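Local coordinates for protein acinetobacter secreted protease CpaA (Acinetobacter nosocomialis M2, PDB 6O38) that is a secreted zinc metalloprotease, probably exported through the type II secretion system with the help of its chaperone CpaB, at residues Q256-L261 and Q324-D329; P284-D289 and M301-L306. One frame throughout, in Å; residues are numbered along the deposited sequence.

Contact 1 of 2, residues Q256-L261 and Q324-D329; sequences QATLTL and QAQVGD
The carboxylate of Asp329 meets Thr258 at its edge, each oxygen using its syn lone pair: OD1 takes the backbone N of Thr258 at 3.0 Å in a nearly straight bond (169°), and OD2 takes Thr258 OG1 at 2.8 Å. With OG1 beside its own backbone N (chi1 -57°), the threonine offers both donors to the one acid group. A third donor, Gln326 N, reaches OD2 from above the carboxylate plane at 2.9 Å. Three bonds thus fix the rotation of this buried acid and probably help to stabilise its negative charge. The second flat group, the Gln256 amide, carries Val327 over one face, its NE2 3.8 Å from Val327 CB; the two side chains run alongside one another. The aliphatic part of Gln326 crosses the Thr258 side chain at about a right angle, with CG 3.4 Å from OG1. Within 324-329, Asp329 N bonds to Gln326 O at 3.0 Å, and Gly328 takes the positive phi of 103°. This is a type II beta turn whose last residue also ties back to its first through the carboxylate; here it joins loops of two StcE-type beta-sandwich family regions.

Contact 2 of 2, residues P284-D289 and M301-L306; sequences PTKVID and MTQPTL
Lys286 and Leu306 form a parallel beta bridge between strands 277-288 and 305-310, the second of which belongs to a StcE-type beta-sandwich family region; the strands follow one another in the chain and are linked by a connection without helix or strand. Among the backbone interactions, Lys286 N donates to Thr305 O at 3.2 Å, a bent bond (146°), and Leu306 CA makes a CA-H...O contact of 3.4 Å with Lys286 O. Backbone hydrogen bonds of Lys286 and Ile288 with Lys307 carry the pairing onward.

Apolar packing differs on the two faces. On one, Thr285 and Thr305 meet at a slant, their CG2 methyls 4.0 Å apart. On the other, the Lys286 stem runs beside Leu306 in the same direction, with CG 3.8 Å from Leu306 CD1, and Ile288 CD1 adds a looser touch on that methyl. At the start of the pairing the rings of Pro284 and Pro304 approach CD to CD at 4.5 Å; Tyr267 packs on both, while Asn124 of the chaperone CpaB lies against Pro284.

Gln303 brings an amide into the contact. Its CG sits between the backbone N and carbonyl carbon (chi1 61°), and a bend at chi2 turns a face of the amide toward Lys286 CB, which stands 3.5 Å from Gln303 CD. Thr302 OG1 donates to Gln303 OE1 at 2.6 Å, from above the carbonyl plane.

Contact 2 is the more buried of the two: it pairs successive strands through one backbone bond within its two segments, continued by others along the strands, and much aliphatic packing. Contact 1, about 10 Å away between centres, is only partly buried and joins non-strand parts of the chain, holding them chiefly by side-chain hydrogen bonds to a buried acid. Segment 301-306 ties the two together. A probable hydrogen bond runs from Met301 N to Gln324 O (3.3 Å), Met301 (selenomethionine) packs on Asp329, and Pro304 packs against the carbonyl of Thr258. The chaperone CpaB reaches segment 284-289 of contact 2, whereas neither segment of contact 1 touches it.

Contact 1 of 2, residues Q256-L261 and Q324-D329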
loop_
_atom_site.group_PDB
_atom_site.type_symbol
_atom_site.label_atom_id
_atom_site.label_comp_id
_atom_site.label_asym_id
_atom_site.label_seq_id
_atom_site.Cartn_x
_atom_site.Cartn_y
_atom_site.Cartn_z
ATOM N N GLN A 256 -5.745 7.788 -22.381
ATOM C CA GLN A 256 -5.632 8.991 -23.190
ATOM C C GLN A 256 -5.131 10.180 -22.384
ATOM O O GLN A 256 -5.061 11.290 -22.917
ATOM C CB GLN A 256 -6.986 9.329 -23.826
ATOM C CG GLN A 256 -7.541 8.243 -24.733
ATOM C CD GLN A 256 -8.913 8.588 -25.284
ATOM O OE1 GLN A 256 -9.891 7.884 -25.033
ATOM N NE2 GLN A 256 -8.990 9.677 -26.042
ATOM N N ALA A 257 -4.778 9.968 -21.118
ATOM C CA ALA A 257 -4.409 11.050 -20.222
ATOM C C ALA A 257 -3.076 11.674 -20.638
ATOM O O ALA A 257 -2.344 11.155 -21.485
ATOM C CB ALA A 257 -4.333 10.544 -18.782
ATOM N N THR A 258 -2.765 12.807 -20.013
ATOM C CA THR A 258 -1.558 13.570 -20.321
ATOM C C THR A 258 -0.365 12.881 -19.672
ATOM O O THR A 258 -0.170 12.961 -18.458
ATOM C CB THR A 258 -1.696 15.007 -19.834
ATOM O OG1 THR A 258 -2.850 15.608 -20.435
ATOM C CG2 THR A 258 -0.461 15.815 -20.201
ATOM N N LEU A 259 0.434 12.194 -20.482
ATOM C CA LEU A 259 1.627 11.498 -19.998
ATOM C C LEU A 259 2.879 12.337 -20.250
ATOM O O LEU A 259 3.772 11.963 -21.010
ATOM C CB LEU A 259 1.737 10.127 -20.659
ATOM C CG LEU A 259 0.474 9.265 -20.659
ATOM C CD1 LEU A 259 0.719 7.955 -21.393
ATOM C CD2 LEU A 259 -0.005 9.008 -19.239
ATOM N N THR A 260 2.939 13.493 -19.594
ATOM C CA THR A 260 4.089 14.381 -19.704
ATOM C C THR A 260 5.137 13.995 -18.667
ATOM O O THR A 260 4.814 13.800 -17.491
ATOM C CB THR A 260 3.672 15.841 -19.527
ATOM O OG1 THR A 260 2.764 16.209 -20.572
ATOM C CG2 THR A 260 4.886 16.756 -19.579
ATOM N N LEU A 261 6.387 13.887 -19.109
ATOM C CA LEU A 261 7.492 13.429 -18.271
ATOM C C LEU A 261 8.329 14.641 -17.875
ATOM O O LEU A 261 9.147 15.128 -18.659
ATOM C CB LEU A 261 8.324 12.391 -19.017
ATOM C CG LEU A 261 9.462 11.718 -18.255
ATOM C CD1 LEU A 261 8.917 10.773 -17.196
ATOM C CD2 LEU A 261 10.379 10.985 -19.218
ATOM N N GLN A 324 -6.900 23.320 -20.654
ATOM C CA GLN A 324 -6.373 22.339 -21.591
ATOM C C GLN A 324 -6.089 21.044 -20.847
ATOM O O GLN A 324 -5.387 21.044 -19.830
ATOM C CB GLN A 324 -5.108 22.856 -22.281
ATOM C CG GLN A 324 -5.414 23.804 -23.428
ATOM C CD GLN A 324 -4.213 24.621 -23.860
ATOM O OE1 GLN A 324 -3.070 24.181 -23.739
ATOM N NE2 GLN A 324 -4.467 25.840 -24.322
ATOM N N ALA A 325 -6.635 19.946 -21.361
ATOM C CA ALA A 325 -6.492 18.640 -20.737
ATOM C C ALA A 325 -6.733 17.578 -21.796
ATOM O O ALA A 325 -7.127 17.874 -22.926
ATOM C CB ALA A 325 -7.461 18.472 -19.562
ATOM N N GLN A 326 -6.489 16.329 -21.413
ATOM C CA GLN A 326 -6.732 15.186 -22.277
ATOM C C GLN A 326 -7.728 14.251 -21.604
ATOM O O GLN A 326 -7.863 14.246 -20.376
ATOM C CB GLN A 326 -5.430 14.443 -22.598
ATOM C CG GLN A 326 -4.446 15.265 -23.419
ATOM C CD GLN A 326 -3.172 14.508 -23.737
ATOM O OE1 GLN A 326 -3.085 13.298 -23.529
ATOM N NE2 GLN A 326 -2.171 15.220 -24.243
ATOM N N VAL A 327 -8.436 13.471 -22.425
ATOM C CA VAL A 327 -9.464 12.572 -21.912
ATOM C C VAL A 327 -8.858 11.619 -20.892
ATOM O O VAL A 327 -7.854 10.949 -21.160
ATOM C CB VAL A 327 -10.130 11.810 -23.067
ATOM C CG1 VAL A 327 -11.092 10.764 -22.527
ATOM C CG2 VAL A 327 -10.851 12.781 -23.990
ATOM N N GLY A 328 -9.468 11.560 -19.711
ATOM C CA GLY A 328 -8.987 10.745 -18.623
ATOM C C GLY A 328 -8.274 11.512 -17.528
ATOM O O GLY A 328 -8.098 10.973 -16.429
ATOM N N ASP A 329 -7.855 12.747 -17.799
ATOM C CA ASP A 329 -7.232 13.564 -16.767
ATOM C C ASP A 329 -8.212 13.803 -15.626
ATOM O O ASP A 329 -9.417 13.964 -15.843
ATOM C CB ASP A 329 -6.763 14.897 -17.354
ATOM C CG ASP A 329 -5.509 14.754 -18.196
ATOM O OD1 ASP A 329 -4.872 13.683 -18.138
ATOM O OD2 ASP A 329 -5.159 15.713 -18.917
#

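Contact 2 of 2, residues P284-D289 and M301-L306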
loop_
_atom_site.group_PDB
_atom_site.type_symbol
_atom_site.label_atom_id
_atom_site.label_comp_id
_atom_site.label_asym_id
_atom_site.label_seq_id
_atom_site.Cartn_x
_atom_site.Cartn_y
_atom_site.Cartn_z
ATOM N N PRO A 284 2.541 10.337 -11.962
ATOM C CA PRO A 284 2.679 11.408 -10.969
ATOM C C PRO A 284 1.379 12.166 -10.753
ATOM O O PRO A 284 0.464 12.153 -11.579
ATOM C CB PRO A 284 3.751 12.324 -11.576
ATOM C CG PRO A 284 4.418 11.509 -12.640
ATOM C CD PRO A 284 3.369 10.581 -13.152
ATOM N N THR A 285 1.314 12.837 -9.605
ATOM C CA THR A 285 0.194 13.698 -9.243
ATOM C C THR A 285 0.749 15.028 -8.761
ATOM O O THR A 285 1.497 15.070 -7.779
ATOM C CB THR A 285 -0.677 13.060 -8.155
ATOM O OG1 THR A 285 -1.189 11.804 -8.620
ATOM C CG2 THR A 285 -1.838 13.978 -7.794
ATOM N N LYS A 286 0.389 16.109 -9.449
ATOM C CA LYS A 286 0.746 17.446 -8.995
ATOM C C LYS A 286 -0.182 17.858 -7.860
ATOM O O LYS A 286 -1.408 17.806 -8.001
ATOM C CB LYS A 286 0.663 18.446 -10.147
ATOM C CG LYS A 286 1.009 19.877 -9.762
ATOM C CD LYS A 286 0.967 20.794 -10.975
ATOM C CE LYS A 286 1.288 22.233 -10.601
ATOM N NZ LYS A 286 2.460 22.329 -9.687
ATOM N N VAL A 287 0.400 18.262 -6.735
ATOM C CA VAL A 287 -0.352 18.566 -5.523
ATOM C C VAL A 287 -0.078 20.009 -5.128
ATOM O O VAL A 287 1.077 20.387 -4.893
ATOM C CB VAL A 287 0.006 17.610 -4.374
ATOM C CG1 VAL A 287 -0.703 18.029 -3.096
ATOM C CG2 VAL A 287 -0.352 16.180 -4.744
ATOM N N ILE A 288 -1.135 20.812 -5.062
ATOM C CA ILE A 288 -1.086 22.151 -4.489
ATOM C C ILE A 288 -1.696 22.036 -3.097
ATOM O O ILE A 288 -2.921 21.995 -2.943
ATOM C CB ILE A 288 -1.831 23.169 -5.357
ATOM C CG1 ILE A 288 -1.356 23.084 -6.809
ATOM C CG2 ILE A 288 -1.630 24.576 -4.815
ATOM C CD1 ILE A 288 -2.107 24.001 -7.752
ATOM N N ASP A 289 -0.847 21.988 -2.072
ATOM C CA ASP A 289 -1.304 21.658 -0.732
ATOM C C ASP A 289 -1.833 22.898 -0.013
ATOM O O ASP A 289 -1.839 24.010 -0.546
ATOM C CB ASP A 289 -0.186 20.979 0.062
ATOM C CG ASP A 289 1.078 21.821 0.149
ATOM O OD1 ASP A 289 1.055 23.001 -0.257
ATOM O OD2 ASP A 289 2.104 21.296 0.634
HETATM N N MSE A 301 -3.060 20.676 -17.562
HETATM C CA MSE A 301 -2.558 19.383 -17.111
HETATM C C MSE A 301 -1.185 19.055 -17.691
HETATM O O MSE A 301 -0.992 19.066 -18.908
HETATM C CB MSE A 301 -3.546 18.273 -17.476
HETATM C CG MSE A 301 -4.972 18.520 -17.009
HETATM SE SE MSE A 301 -5.193 18.495 -15.071
HETATM C CE MSE A 301 -4.733 16.633 -14.725
ATOM N N THR A 302 -0.230 18.776 -16.804
ATOM C CA THR A 302 1.079 18.265 -17.193
ATOM C C THR A 302 1.328 16.869 -16.637
ATOM O O THR A 302 2.475 16.406 -16.639
ATOM C CB THR A 302 2.193 19.211 -16.734
ATOM O OG1 THR A 302 2.155 19.342 -15.307
ATOM C CG2 THR A 302 2.029 20.584 -17.370
ATOM N N GLN A 303 0.283 16.196 -16.156
ATOM C CA GLN A 303 0.347 14.841 -15.625
ATOM C C GLN A 303 -1.077 14.304 -15.526
ATOM O O GLN A 303 -2.033 15.084 -15.633
ATOM C CB GLN A 303 1.050 14.819 -14.259
ATOM C CG GLN A 303 0.378 15.639 -13.171
ATOM C CD GLN A 303 0.573 17.131 -13.349
ATOM O OE1 GLN A 303 1.702 17.618 -13.415
ATOM N NE2 GLN A 303 -0.530 17.867 -13.425
ATOM N N PRO A 304 -1.273 12.995 -15.346
ATOM C CA PRO A 304 -2.644 12.457 -15.364
ATOM C C PRO A 304 -3.556 12.983 -14.264
ATOM O O PRO A 304 -4.780 12.932 -14.435
ATOM C CB PRO A 304 -2.426 10.945 -15.230
ATOM C CG PRO A 304 -1.077 10.717 -15.804
ATOM C CD PRO A 304 -0.271 11.913 -15.387
ATOM N N THR A 305 -3.024 13.482 -13.147
ATOM C CA THR A 305 -3.874 13.870 -12.028
ATOM C C THR A 305 -3.345 15.130 -11.357
ATOM O O THR A 305 -2.132 15.339 -11.250
ATOM C CB THR A 305 -3.962 12.740 -10.988
ATOM O OG1 THR A 305 -4.204 11.494 -11.650
ATOM C CG2 THR A 305 -5.079 13.004 -9.988
ATOM N N LEU A 306 -4.277 15.962 -10.893
ATOM C CA LEU A 306 -3.964 17.172 -10.147
ATOM C C LEU A 306 -4.870 17.232 -8.929
ATOM O O LEU A 306 -6.089 17.074 -9.057
ATOM C CB LEU A 306 -4.160 18.425 -11.013
ATOM C CG LEU A 306 -4.204 19.767 -10.271
ATOM C CD1 LEU A 306 -2.820 20.173 -9.786
ATOM C CD2 LEU A 306 -4.814 20.859 -11.142
HETATM O O HOH W 1 -1.387 10.685 -12.021
#